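Local atomic coordinates of photosystem II assembly protein Ycf48 (Thermosynechococcus elongatus, PDB entry 5OJ5), a protein that is thought to assist early photosystem II assembly and replacement of photodamaged D1, and binds the C-terminal extension of the D1 precursor. Residues A[175-180]-A[207-212]; A[62-65]-A[69-72]; A[258-263]-A[298-303]; A[93-98]-A[120-125]; A[40-45]-A[292-297]. One frame throughout, in Å; residues are numbered along the deposited sequence. Where two conformers were deposited one is given.

Interaction 1 of 5, residues A[175-180]-A[207-212]; sequences QALVQE and STWEPG
A classic beta bulge in the outermost strand of one propeller blade turns L177 and V178 toward W209 of the next blade, whose segment 207-212 belongs to the Arg-rich patch of the protein. The bulge sets two successive residues opposite I164 on the adjoining strand, so both present their side chains to the same indole, where a regular strand would send them to opposite sides. V178 comes close: its CG2 lies 3.2 Å from W209 NE1 and 3.6 Å from W209 CD1, a tight, oblique approach to the pyrrole part of the ring. That methyl stands anti to the carbonyl carbon of V178, while CG1 is anti to the backbone N. A short branched residue suits a spot where the ring leaves so little room. L177, one residue earlier, reaches the far end of the indole, with its CD1 4.0 Å from W209 CH2, and its longer chain crosses that of W209 at about a right angle. The tryptophan extends fully from its strand, CG anti to the backbone N (chi1 178°), which carries the broad ring across to the neighbouring blade. On its own side, P211 N lies 3.6 Å above the indole plane, toward the rim. The contact itself is apolar; the buried NE1 is satisfied by Q213 O in the loop that follows. Y196, on the strand 196-199, and I164, on the strand 164-167, also pack against W209, placing the indole between the sheet ending in 175-178 and the sheet containing 205-209.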
# COMPACT_ATOMS: atom_id res chain seq x y z
N GLN A 175 20.64 7.26 9.48
CA GLN A 175 21.77 6.72 8.72
C GLN A 175 21.29 6.46 7.30
O GLN A 175 20.25 5.84 7.09
CB GLN A 175 22.22 5.41 9.35
CG GLN A 175 23.12 4.49 8.45
CD GLN A 175 23.37 3.13 9.09
OE1 GLN A 175 22.83 2.85 10.16
NE2 GLN A 175 24.12 2.26 8.41
N ALA A 176 22.06 6.92 6.34
CA ALA A 176 21.79 6.66 4.94
C ALA A 176 22.19 5.25 4.59
O ALA A 176 23.34 4.84 4.80
CB ALA A 176 22.54 7.68 4.09
N LEU A 177 21.26 4.47 4.10
CA LEU A 177 21.53 3.15 3.57
C LEU A 177 21.69 3.17 2.07
O LEU A 177 22.55 2.46 1.55
CB LEU A 177 20.41 2.17 3.94
CG LEU A 177 20.11 2.08 5.43
CD1 LEU A 177 19.00 1.08 5.62
CD2 LEU A 177 21.31 1.77 6.23
N VAL A 178 20.89 3.98 1.38
CA VAL A 178 21.00 4.15 -0.06
C VAL A 178 20.85 5.63 -0.35
O VAL A 178 19.84 6.24 0.01
CB VAL A 178 19.91 3.37 -0.84
CG1 VAL A 178 19.95 3.70 -2.34
CG2 VAL A 178 20.05 1.87 -0.61
N GLN A 179 21.86 6.22 -1.01
CA GLN A 179 21.81 7.61 -1.44
C GLN A 179 21.77 7.76 -2.94
O GLN A 179 21.63 8.89 -3.43
CB GLN A 179 23.04 8.36 -0.93
CG GLN A 179 23.06 8.44 0.56
CD GLN A 179 24.15 9.33 1.10
OE1 GLN A 179 24.03 10.54 1.06
NE2 GLN A 179 25.19 8.72 1.64
N GLU A 180 21.84 6.67 -3.70
CA GLU A 180 21.83 6.75 -5.17
C GLU A 180 20.37 6.74 -5.60
O GLU A 180 19.71 5.69 -5.60
CB GLU A 180 22.60 5.57 -5.75
CG GLU A 180 24.03 5.53 -5.38
CD GLU A 180 24.36 4.36 -4.50
OE1 GLU A 180 25.39 3.70 -4.79
OE2 GLU A 180 23.61 4.15 -3.50
N SER A 207 13.13 -2.17 -9.91
CA SER A 207 14.35 -2.25 -9.13
C SER A 207 14.05 -2.94 -7.81
O SER A 207 12.95 -2.84 -7.27
CB SER A 207 14.96 -0.89 -8.86
OG SER A 207 15.23 -0.23 -10.10
N THR A 208 15.06 -3.63 -7.27
CA THR A 208 14.95 -4.27 -5.96
C THR A 208 16.08 -3.82 -5.04
O THR A 208 17.17 -3.45 -5.50
CB THR A 208 14.94 -5.80 -6.07
OG1 THR A 208 16.13 -6.24 -6.72
CG2 THR A 208 13.73 -6.33 -6.84
N TRP A 209 15.80 -3.88 -3.74
CA TRP A 209 16.83 -3.58 -2.75
C TRP A 209 16.63 -4.49 -1.56
O TRP A 209 15.50 -4.74 -1.16
CB TRP A 209 16.76 -2.12 -2.30
CG TRP A 209 17.79 -1.81 -1.23
CD1 TRP A 209 19.09 -1.49 -1.42
CD2 TRP A 209 17.58 -1.85 0.20
NE1 TRP A 209 19.71 -1.30 -0.19
CE2 TRP A 209 18.79 -1.49 0.81
CE3 TRP A 209 16.48 -2.13 0.99
CZ2 TRP A 209 18.93 -1.43 2.20
CZ3 TRP A 209 16.62 -2.06 2.38
CH2 TRP A 209 17.83 -1.70 2.94
N GLU A 210 17.72 -4.95 -0.97
CA GLU A 210 17.65 -5.63 0.31
C GLU A 210 18.77 -5.14 1.19
O GLU A 210 19.80 -4.68 0.70
CB GLU A 210 17.73 -7.15 0.20
CG GLU A 210 18.95 -7.65 -0.41
CD GLU A 210 18.92 -9.17 -0.41
OE1 GLU A 210 18.93 -9.80 0.68
OE2 GLU A 210 18.84 -9.73 -1.51
N PRO A 211 18.61 -5.26 2.52
CA PRO A 211 19.63 -4.81 3.46
C PRO A 211 20.98 -5.38 3.08
O PRO A 211 21.10 -6.56 2.71
CB PRO A 211 19.14 -5.38 4.79
CG PRO A 211 17.67 -5.34 4.65
CD PRO A 211 17.36 -5.62 3.19
N GLY A 212 21.99 -4.53 3.19
CA GLY A 212 23.32 -4.88 2.80
C GLY A 212 23.71 -4.33 1.45
O GLY A 212 24.89 -4.10 1.20

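Interaction 2 of 5, residues A[62-65]-A[69-72]; sequences SFID and GWLV
S62 and W70 form an antiparallel hydrogen-bonded pair, with F63 and G69 as the non-hydrogen-bonded pair beside it, where the hairpin of strands 58-63 and 69-73 nears its loop. S62 N donates to W70 O over 2.9 Å, and W70 N returns the bond to S62 O at the same length; both are nearly straight. F63 and G69 approach to 3.9 Å between their CA atoms. Glycine fits because F63 lays a ring face over it: G69 CA sits 3.6 Å from F63 CD1, a CH-pi contact in the space that a CB would need. The ring is carried there with CG anti to the carbonyl carbon (chi1 -83°). Beyond the strand end, I64 runs alongside W70 in the same direction, and its CD1 meets the indole edge in plane, 3.8 Å from W70 NE1. The long branch of isoleucine ends in an apolar methyl that suits this edge. The indole N-H is bonded to G127 O. On the strand 101-108 of the adjacent sheet, F107 N binds S62 OG and the F107 ring meets W70, while F321 packs edge-to-face on F63; F107 thus adjoins the S62/W70 face, and F321, just after the strand 317-320, the F63 face.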
# COMPACT_ATOMS: atom_id res chain seq x y z
N SER A 62 -2.72 1.92 9.32
CA SER A 62 -1.94 1.02 10.17
C SER A 62 -2.61 0.88 11.52
O SER A 62 -3.21 1.84 12.03
CB SER A 62 -0.50 1.56 10.31
OG SER A 62 0.33 0.65 11.01
N PHE A 63 -2.51 -0.31 12.11
CA PHE A 63 -3.12 -0.61 13.38
C PHE A 63 -2.09 -0.78 14.49
O PHE A 63 -1.03 -1.39 14.32
CB PHE A 63 -4.01 -1.86 13.28
CG PHE A 63 -5.38 -1.55 12.74
CD1 PHE A 63 -6.46 -1.37 13.60
CD2 PHE A 63 -5.59 -1.39 11.40
CE1 PHE A 63 -7.71 -1.02 13.12
CE2 PHE A 63 -6.87 -1.03 10.92
CZ PHE A 63 -7.91 -0.85 11.78
N ILE A 64 -2.44 -0.27 15.67
CA ILE A 64 -1.72 -0.55 16.90
C ILE A 64 -1.99 -1.97 17.36
O ILE A 64 -1.09 -2.71 17.76
CB ILE A 64 -2.17 0.45 17.97
CG1 ILE A 64 -1.69 1.85 17.58
CG2 ILE A 64 -1.66 0.04 19.36
CD1 ILE A 64 -2.48 3.01 17.95
N ASP A 65 -3.26 -2.35 17.36
CA ASP A 65 -3.71 -3.66 17.80
C ASP A 65 -4.96 -3.97 16.97
O ASP A 65 -5.23 -3.32 15.96
CB ASP A 65 -3.89 -3.70 19.31
CG ASP A 65 -4.92 -2.71 19.81
OD1 ASP A 65 -5.88 -2.40 19.12
OD2 ASP A 65 -4.82 -2.28 20.97
N GLY A 69 -6.56 1.84 15.46
CA GLY A 69 -5.75 2.11 14.29
C GLY A 69 -5.97 3.50 13.76
O GLY A 69 -6.81 4.26 14.24
N TRP A 70 -5.19 3.82 12.73
CA TRP A 70 -5.12 5.15 12.13
C TRP A 70 -5.08 5.04 10.62
O TRP A 70 -4.46 4.11 10.08
CB TRP A 70 -3.86 5.90 12.63
CG TRP A 70 -3.92 6.28 14.08
CD1 TRP A 70 -3.62 5.50 15.14
CD2 TRP A 70 -4.36 7.53 14.60
NE1 TRP A 70 -3.86 6.20 16.32
CE2 TRP A 70 -4.28 7.46 16.00
CE3 TRP A 70 -4.78 8.72 14.01
CZ2 TRP A 70 -4.61 8.53 16.84
CZ3 TRP A 70 -5.07 9.80 14.88
CH2 TRP A 70 -4.97 9.68 16.25
N LEU A 71 -5.66 6.02 9.95
CA LEU A 71 -5.53 6.17 8.51
C LEU A 71 -5.13 7.60 8.20
O LEU A 71 -5.37 8.53 8.99
CB LEU A 71 -6.77 5.71 7.77
CG LEU A 71 -8.11 6.44 8.01
CD1 LEU A 71 -8.14 7.81 7.29
CD2 LEU A 71 -9.28 5.57 7.56
N VAL A 72 -4.50 7.76 7.03
CA VAL A 72 -3.98 9.05 6.61
C VAL A 72 -4.23 9.25 5.13
O VAL A 72 -4.35 8.28 4.36
CB VAL A 72 -2.46 9.21 6.91
CG1 VAL A 72 -2.18 9.06 8.38
CG2 VAL A 72 -1.62 8.23 6.09

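Interaction 3 of 5, residues A[258-263]-A[298-303]; sequences WGELLS and GGQTWQ
L262 carries its CG anti to the carbonyl carbon (chi1 -60°), which sends the isobutyl group toward G299, while Q300 starts away from the loop 258-263 and bends back at its second torsion (chi2 -51°). The main touch is made by one methyl: L262 CD1 rests 3.5 Å from G299 O. The other branch is more distant, with L262 CD2 4.5 Å from Q300 O. Leucine suits this place because its two methyls can lie along the backbone of a turn without asking for a polar partner. G299 suits the turn itself: its positive phi would press a CB against the preceding carbonyl oxygen. Its carbonyl oxygen also takes a weak hydrogen bond from W302 NE1, 2.9 Å long but bent to 127°, so L262 packs on an oxygen already engaged by the indole. Farther out, E260 OE1 and Q300 OE1 come only to 4.4 Å, a loose approach at the exposed border. Segment 298-303 is the second half of an Asp-box of the S-X-D-X-G-X-T-W pattern found in BNR-type propellers, in which S295 OG binds G299 N and T301 O, and D297 OD2 binds T301 OG1. L262 and W302 both also touch I247 on the strand 246-251 of the preceding blade. Chemically, no hydrogen bond links the two segments: S295 OG and D297 OD2 bind within their own turn, and what the neighbouring blade contributes is chiefly an apolar side chain laid against that finished turn.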
# COMPACT_ATOMS: atom_id res chain seq x y z
N TRP A 258 9.92 -15.26 -14.99
CA TRP A 258 8.53 -14.87 -14.81
C TRP A 258 7.66 -15.86 -15.57
O TRP A 258 8.04 -16.36 -16.64
CB TRP A 258 8.31 -13.41 -15.26
CG TRP A 258 8.84 -12.44 -14.27
CD1 TRP A 258 10.13 -11.97 -14.14
CD2 TRP A 258 8.13 -11.92 -13.17
NE1 TRP A 258 10.25 -11.15 -13.07
CE2 TRP A 258 9.03 -11.09 -12.45
CE3 TRP A 258 6.80 -12.02 -12.73
CZ2 TRP A 258 8.66 -10.41 -11.35
CZ3 TRP A 258 6.45 -11.32 -11.60
CH2 TRP A 258 7.37 -10.51 -10.95
N GLY A 259 6.51 -16.14 -14.99
CA GLY A 259 5.55 -17.07 -15.55
C GLY A 259 4.67 -16.45 -16.63
O GLY A 259 4.90 -15.33 -17.09
N GLU A 260 3.66 -17.22 -17.04
CA GLU A 260 2.74 -16.77 -18.07
C GLU A 260 1.99 -15.50 -17.67
O GLU A 260 1.67 -15.26 -16.51
CB GLU A 260 1.73 -17.88 -18.41
CG GLU A 260 0.44 -17.90 -17.55
CD GLU A 260 -0.51 -19.10 -17.80
OE1 GLU A 260 -0.36 -20.13 -17.11
OE2 GLU A 260 -1.41 -19.00 -18.67
N LEU A 261 1.71 -14.69 -18.67
CA LEU A 261 0.94 -13.49 -18.46
C LEU A 261 -0.54 -13.86 -18.36
O LEU A 261 -1.10 -14.42 -19.30
CB LEU A 261 1.25 -12.53 -19.62
CG LEU A 261 0.79 -11.09 -19.41
CD1 LEU A 261 1.40 -10.46 -18.15
CD2 LEU A 261 1.08 -10.27 -20.64
N LEU A 262 -1.16 -13.58 -17.22
CA LEU A 262 -2.54 -13.94 -16.94
C LEU A 262 -3.45 -12.75 -17.17
O LEU A 262 -3.07 -11.59 -16.98
CB LEU A 262 -2.68 -14.40 -15.49
CG LEU A 262 -1.85 -15.61 -15.10
CD1 LEU A 262 -1.76 -15.78 -13.59
CD2 LEU A 262 -2.40 -16.87 -15.76
N SER A 263 -4.68 -13.06 -17.61
CA SER A 263 -5.73 -12.06 -17.82
C SER A 263 -6.87 -12.44 -16.90
O SER A 263 -7.77 -13.21 -17.27
CB SER A 263 -6.20 -12.08 -19.27
OG SER A 263 -5.10 -11.93 -20.12
N GLY A 298 -4.40 -19.30 -5.42
CA GLY A 298 -3.10 -18.68 -5.46
C GLY A 298 -2.86 -17.79 -6.68
O GLY A 298 -1.72 -17.46 -6.99
N GLY A 299 -3.90 -17.38 -7.38
CA GLY A 299 -3.74 -16.46 -8.48
C GLY A 299 -3.91 -17.08 -9.83
O GLY A 299 -3.80 -16.37 -10.83
N GLN A 300 -4.14 -18.40 -9.91
CA GLN A 300 -4.29 -19.05 -11.20
C GLN A 300 -5.60 -18.71 -11.87
O GLN A 300 -5.64 -18.46 -13.09
CB GLN A 300 -4.14 -20.56 -11.04
CG GLN A 300 -2.71 -20.97 -10.74
CD GLN A 300 -1.72 -20.37 -11.73
OE1 GLN A 300 -1.79 -20.64 -12.93
NE2 GLN A 300 -0.79 -19.55 -11.24
N THR A 301 -6.70 -18.78 -11.13
CA THR A 301 -8.01 -18.48 -11.68
C THR A 301 -8.75 -17.55 -10.77
O THR A 301 -8.51 -17.50 -9.56
CB THR A 301 -8.87 -19.71 -11.93
OG1 THR A 301 -9.23 -20.32 -10.69
CG2 THR A 301 -8.12 -20.72 -12.78
N TRP A 302 -9.63 -16.79 -11.37
CA TRP A 302 -10.22 -15.65 -10.69
C TRP A 302 -11.73 -15.65 -10.86
O TRP A 302 -12.27 -16.09 -11.87
CB TRP A 302 -9.66 -14.33 -11.32
CG TRP A 302 -8.17 -14.21 -11.04
CD1 TRP A 302 -7.16 -14.75 -11.78
CD2 TRP A 302 -7.57 -13.56 -9.92
NE1 TRP A 302 -5.95 -14.44 -11.18
CE2 TRP A 302 -6.18 -13.73 -10.04
CE3 TRP A 302 -8.06 -12.86 -8.81
CZ2 TRP A 302 -5.29 -13.22 -9.12
CZ3 TRP A 302 -7.17 -12.36 -7.89
CH2 TRP A 302 -5.80 -12.54 -8.05
N GLN A 303 -12.38 -15.10 -9.87
CA GLN A 303 -13.80 -14.86 -9.90
C GLN A 303 -14.01 -13.41 -9.50
O GLN A 303 -13.18 -12.80 -8.79
CB GLN A 303 -14.52 -15.80 -8.94
CG GLN A 303 -14.41 -17.26 -9.41
CD GLN A 303 -15.19 -18.26 -8.57
OE1 GLN A 303 -15.64 -17.95 -7.47
NE2 GLN A 303 -15.39 -19.48 -9.13

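Interaction 4 of 5, residues A[93-98]-A[120-125]; sequences LVLDHS and IMLHTT
L122 is the residue to follow, since it meets both L93 and L95 of the loop 93-98. Its CB leaves the strand 120-124 toward that loop, and CG stands anti to the carbonyl carbon (chi1 -54°); neither atom closes on the opposite segment, and the touching is left to the two methyls. L122 CD1 meets L93 CD1 at 3.6 Å, the two leucines reaching toward each other tip to tip. L122 CD2 has a looser neighbour in L95 CD2, 4.4 Å away. Two positions earlier on the strand, and therefore on the same side of it, I120 completes the patch: its CD1 lies 4.1 Å from L95 CD1, and the two side chains cross obliquely. I120 sends CG1 anti to its backbone N (chi1 -176°), leaving CG2 in the crowded position between N and the carbonyl carbon, so that the long branch is the one that gains reach. Leucines, which branch only at CG, suit the loop side, where the backbones stay well apart and methyl tips must span the gap. The loop is shaped by an inverse gamma turn centred on V94, with a weak L95 N to L93 O bond of 3.0 Å. This patch is also a binding surface: the bound D1 peptide packs on L93, L95 and L122 and shares backbone hydrogen bonds with V94. F102 of the strand 101-108 touches L95, I120 and L122, so the loop leading out of the sheet of strands 58-63 to 89-90 is seated on the sheet containing strands 101-108 and 120-124.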
# COMPACT_ATOMS: atom_id res chain seq x y z
N LEU A 93 -4.54 17.98 13.02
CA LEU A 93 -3.40 18.56 13.72
C LEU A 93 -3.22 20.01 13.31
O LEU A 93 -3.43 20.39 12.15
CB LEU A 93 -2.15 17.75 13.43
CG LEU A 93 -2.14 16.33 14.05
CD1 LEU A 93 -1.02 15.53 13.41
CD2 LEU A 93 -2.02 16.37 15.57
N VAL A 94 -2.83 20.83 14.28
CA VAL A 94 -2.62 22.24 14.01
C VAL A 94 -1.19 22.37 13.49
O VAL A 94 -0.24 22.61 14.23
CB VAL A 94 -2.92 23.13 15.22
CG1 VAL A 94 -2.65 24.61 14.85
CG2 VAL A 94 -4.34 22.98 15.66
N LEU A 95 -1.04 22.18 12.20
CA LEU A 95 0.21 22.26 11.47
C LEU A 95 0.33 23.63 10.83
O LEU A 95 -0.57 24.47 10.93
CB LEU A 95 0.27 21.18 10.38
CG LEU A 95 0.07 19.77 10.87
CD1 LEU A 95 -0.09 18.79 9.70
CD2 LEU A 95 1.26 19.34 11.74
N ASP A 96 1.45 23.89 10.17
CA ASP A 96 1.57 25.19 9.50
C ASP A 96 0.61 25.35 8.31
O ASP A 96 0.21 26.47 8.00
CB ASP A 96 3.02 25.50 9.14
CG ASP A 96 3.64 24.49 8.23
OD1 ASP A 96 3.25 23.30 8.23
OD2 ASP A 96 4.59 24.89 7.54
N HIS A 97 0.24 24.26 7.65
CA HIS A 97 -0.76 24.32 6.59
C HIS A 97 -1.35 22.93 6.50
O HIS A 97 -0.85 22.00 7.12
CB HIS A 97 -0.17 24.80 5.26
CG HIS A 97 0.90 23.90 4.70
ND1 HIS A 97 0.61 22.76 3.98
CD2 HIS A 97 2.25 24.02 4.71
CE1 HIS A 97 1.75 22.19 3.60
NE2 HIS A 97 2.76 22.93 4.04
N SER A 98 -2.39 22.76 5.69
CA SER A 98 -3.02 21.46 5.51
C SER A 98 -2.85 20.90 4.12
O SER A 98 -3.56 19.96 3.76
CB SER A 98 -4.50 21.50 5.83
OG SER A 98 -5.15 22.40 4.95
N ILE A 120 7.37 16.11 5.59
CA ILE A 120 6.86 16.16 6.95
C ILE A 120 7.00 14.77 7.53
O ILE A 120 6.80 13.76 6.85
CB ILE A 120 5.40 16.67 7.01
CG1 ILE A 120 4.91 16.82 8.46
CG2 ILE A 120 4.46 15.81 6.16
CD1 ILE A 120 3.69 17.70 8.60
N MET A 121 7.30 14.75 8.83
CA MET A 121 7.34 13.52 9.62
C MET A 121 6.72 13.80 10.97
O MET A 121 7.09 14.75 11.65
CB MET A 121 8.78 13.03 9.78
CG MET A 121 8.90 11.79 10.67
SD MET A 121 10.55 11.13 10.79
CE MET A 121 10.75 10.47 9.15
N LEU A 122 5.78 12.93 11.35
CA LEU A 122 5.13 12.98 12.65
C LEU A 122 5.40 11.67 13.38
O LEU A 122 5.54 10.59 12.76
CB LEU A 122 3.63 13.13 12.47
CG LEU A 122 3.17 14.31 11.61
CD1 LEU A 122 1.67 14.28 11.40
CD2 LEU A 122 3.59 15.63 12.19
N HIS A 123 5.44 11.75 14.70
CA HIS A 123 5.79 10.62 15.54
C HIS A 123 4.95 10.63 16.79
O HIS A 123 4.67 11.69 17.38
CB HIS A 123 7.29 10.70 15.86
CG HIS A 123 7.82 9.61 16.74
ND1 HIS A 123 8.39 9.87 17.96
CD2 HIS A 123 7.94 8.28 16.55
CE1 HIS A 123 8.82 8.74 18.49
NE2 HIS A 123 8.55 7.76 17.66
N THR A 124 4.62 9.45 17.27
CA THR A 124 3.91 9.25 18.53
C THR A 124 4.51 8.05 19.25
O THR A 124 4.92 7.07 18.62
CB THR A 124 2.38 9.02 18.28
OG1 THR A 124 1.72 8.89 19.54
CG2 THR A 124 2.08 7.78 17.48
N THR A 125 4.46 8.10 20.57
CA THR A 125 4.80 6.94 21.39
C THR A 125 3.64 6.47 22.23
O THR A 125 3.81 5.55 23.03
CB THR A 125 6.01 7.21 22.27
OG1 THR A 125 5.70 8.32 23.10
CG2 THR A 125 7.22 7.49 21.44

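Interaction 5 of 5, residues A[40-45]-A[292-297]; sequences PALDYN and LLCSQD
L42 meets C294 and Q296 where the N-terminal arm of the seven-bladed beta-propeller runs past the strand 292-295, just before the chain enters the strand 47-51. That strand pairs with 334-338 from the far end of the chain, the "velcro" closure common in propellers. P40 starts the arm and, like L42, shares a backbone hydrogen bond with Q304 at the blade's edge; its rigid ring suits an extended lead-in. L42 supplies the apolar anchor. The leucine was modelled in two conformers; in the one described, CG stands anti to the backbone N (chi1 -156°), and the forked end turns both methyls to the C294 side chain from one side, L42 CD2 4.1 Å and L42 CD1 4.2 Å from C294 CB. Cysteine is slim enough to leave room for both methyls. W284, on the strand 283-287, packs against both residues. Y44 ties its OH to V339 O, and N45 uses OD1 to accept from W47 N as the strand 47-51 begins. Roughly at right angles to the cysteine, as seen from L42 CD1, the extended side chain of Q296 crosses L42 at a slant, its NE2 3.8 Å from L42 CD1, a van der Waals touch without a hydrogen bond.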
# COMPACT_ATOMS: atom_id res chain seq x y z
N PRO A 40 -16.65 -16.17 -13.64
CA PRO A 40 -17.67 -16.51 -12.66
C PRO A 40 -17.73 -15.48 -11.56
O PRO A 40 -16.72 -14.84 -11.23
CB PRO A 40 -17.23 -17.89 -12.14
CG PRO A 40 -16.33 -18.43 -13.16
CD PRO A 40 -15.62 -17.24 -13.75
N ALA A 41 -18.93 -15.31 -11.00
CA ALA A 41 -19.15 -14.44 -9.87
C ALA A 41 -18.88 -15.20 -8.58
O ALA A 41 -19.41 -16.31 -8.40
CB ALA A 41 -20.60 -13.97 -9.86
N LEU A 42 -18.15 -14.57 -7.68
CA LEU A 42 -17.90 -15.13 -6.36
C LEU A 42 -19.21 -15.39 -5.63
O LEU A 42 -20.18 -14.65 -5.80
CB LEU A 42 -17.08 -14.09 -5.57
CG LEU A 42 -16.19 -14.47 -4.41
CD1 LEU A 42 -15.16 -15.49 -4.82
CD2 LEU A 42 -15.55 -13.19 -3.86
N ASP A 43 -19.20 -16.40 -4.77
CA ASP A 43 -20.38 -16.82 -4.03
C ASP A 43 -20.68 -15.99 -2.79
O ASP A 43 -21.81 -16.05 -2.29
CB ASP A 43 -20.28 -18.29 -3.62
CG ASP A 43 -20.57 -19.24 -4.75
OD1 ASP A 43 -21.05 -18.79 -5.81
OD2 ASP A 43 -20.34 -20.45 -4.55
N TYR A 44 -19.71 -15.24 -2.28
CA TYR A 44 -19.94 -14.44 -1.09
C TYR A 44 -19.13 -13.16 -1.23
O TYR A 44 -17.97 -13.20 -1.64
CB TYR A 44 -19.47 -15.16 0.19
CG TYR A 44 -19.46 -14.27 1.47
CD1 TYR A 44 -20.64 -13.78 2.06
CD2 TYR A 44 -18.26 -13.88 2.06
CE1 TYR A 44 -20.61 -12.98 3.20
CE2 TYR A 44 -18.22 -13.08 3.20
CZ TYR A 44 -19.39 -12.62 3.74
OH TYR A 44 -19.37 -11.82 4.87
N ASN A 45 -19.74 -12.03 -0.90
CA ASN A 45 -19.04 -10.76 -0.90
C ASN A 45 -18.70 -10.40 0.54
O ASN A 45 -19.61 -10.02 1.30
CB ASN A 45 -19.92 -9.68 -1.49
CG ASN A 45 -19.30 -8.30 -1.22
OD1 ASN A 45 -18.06 -8.15 -1.25
ND2 ASN A 45 -20.11 -7.34 -0.86
N LEU A 292 -13.05 -5.81 -8.63
CA LEU A 292 -12.47 -6.50 -7.49
C LEU A 292 -12.64 -7.98 -7.73
O LEU A 292 -13.78 -8.45 -7.87
CB LEU A 292 -13.12 -6.06 -6.19
CG LEU A 292 -12.50 -6.68 -4.91
CD1 LEU A 292 -11.05 -6.26 -4.74
CD2 LEU A 292 -13.30 -6.26 -3.67
N LEU A 293 -11.53 -8.72 -7.76
CA LEU A 293 -11.52 -10.13 -8.07
C LEU A 293 -10.84 -10.89 -6.93
O LEU A 293 -9.98 -10.35 -6.22
CB LEU A 293 -10.76 -10.41 -9.36
CG LEU A 293 -11.12 -9.57 -10.60
CD1 LEU A 293 -10.34 -10.13 -11.82
CD2 LEU A 293 -12.55 -9.38 -10.88
N CYS A 294 -11.20 -12.17 -6.82
CA CYS A 294 -10.61 -13.07 -5.86
C CYS A 294 -10.21 -14.37 -6.53
O CYS A 294 -10.97 -14.94 -7.31
CB CYS A 294 -11.59 -13.36 -4.72
SG CYS A 294 -11.04 -14.51 -3.49
N SER A 295 -9.01 -14.83 -6.19
CA SER A 295 -8.56 -16.17 -6.56
C SER A 295 -8.42 -16.99 -5.30
O SER A 295 -7.85 -16.53 -4.30
CB SER A 295 -7.21 -16.05 -7.27
OG SER A 295 -6.69 -17.37 -7.46
N GLN A 296 -8.90 -18.22 -5.34
CA GLN A 296 -8.79 -19.14 -4.21
C GLN A 296 -7.75 -20.21 -4.47
O GLN A 296 -7.58 -21.12 -3.65
CB GLN A 296 -10.18 -19.73 -3.87
CG GLN A 296 -11.10 -18.62 -3.34
CD GLN A 296 -12.53 -19.04 -3.13
OE1 GLN A 296 -12.87 -19.58 -2.09
NE2 GLN A 296 -13.39 -18.74 -4.10
N ASP A 297 -7.02 -20.10 -5.56
CA ASP A 297 -6.00 -21.07 -5.94
C ASP A 297 -4.67 -20.37 -6.17
O ASP A 297 -3.90 -20.75 -7.06
CB ASP A 297 -6.42 -21.93 -7.13
CG ASP A 297 -6.81 -21.13 -8.37
OD1 ASP A 297 -6.47 -19.93 -8.47
OD2 ASP A 297 -7.47 -21.71 -9.29

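How the interactions relate
From the N terminus, segment 40-45 opens interaction 5, whose loop spans most of the propeller before closing at 292-297. Within it come three contacts in series: interaction 2 closes a short hairpin, interaction 4 seats the next connecting loop on the following sheet, and interaction 1 joins two later blades. Interaction 3 opens at 258-263 and closes at 298-303, so it crosses interaction 5. These two also touch in space, their centres about 14 Å apart, with C294 N 2.9 Å from Q303 O in a probable hydrogen bond. Interactions 2 and 4 are near neighbours, centres about 16 Å apart, whereas interactions 3 and 4 lie on opposite sides of the chain's centre.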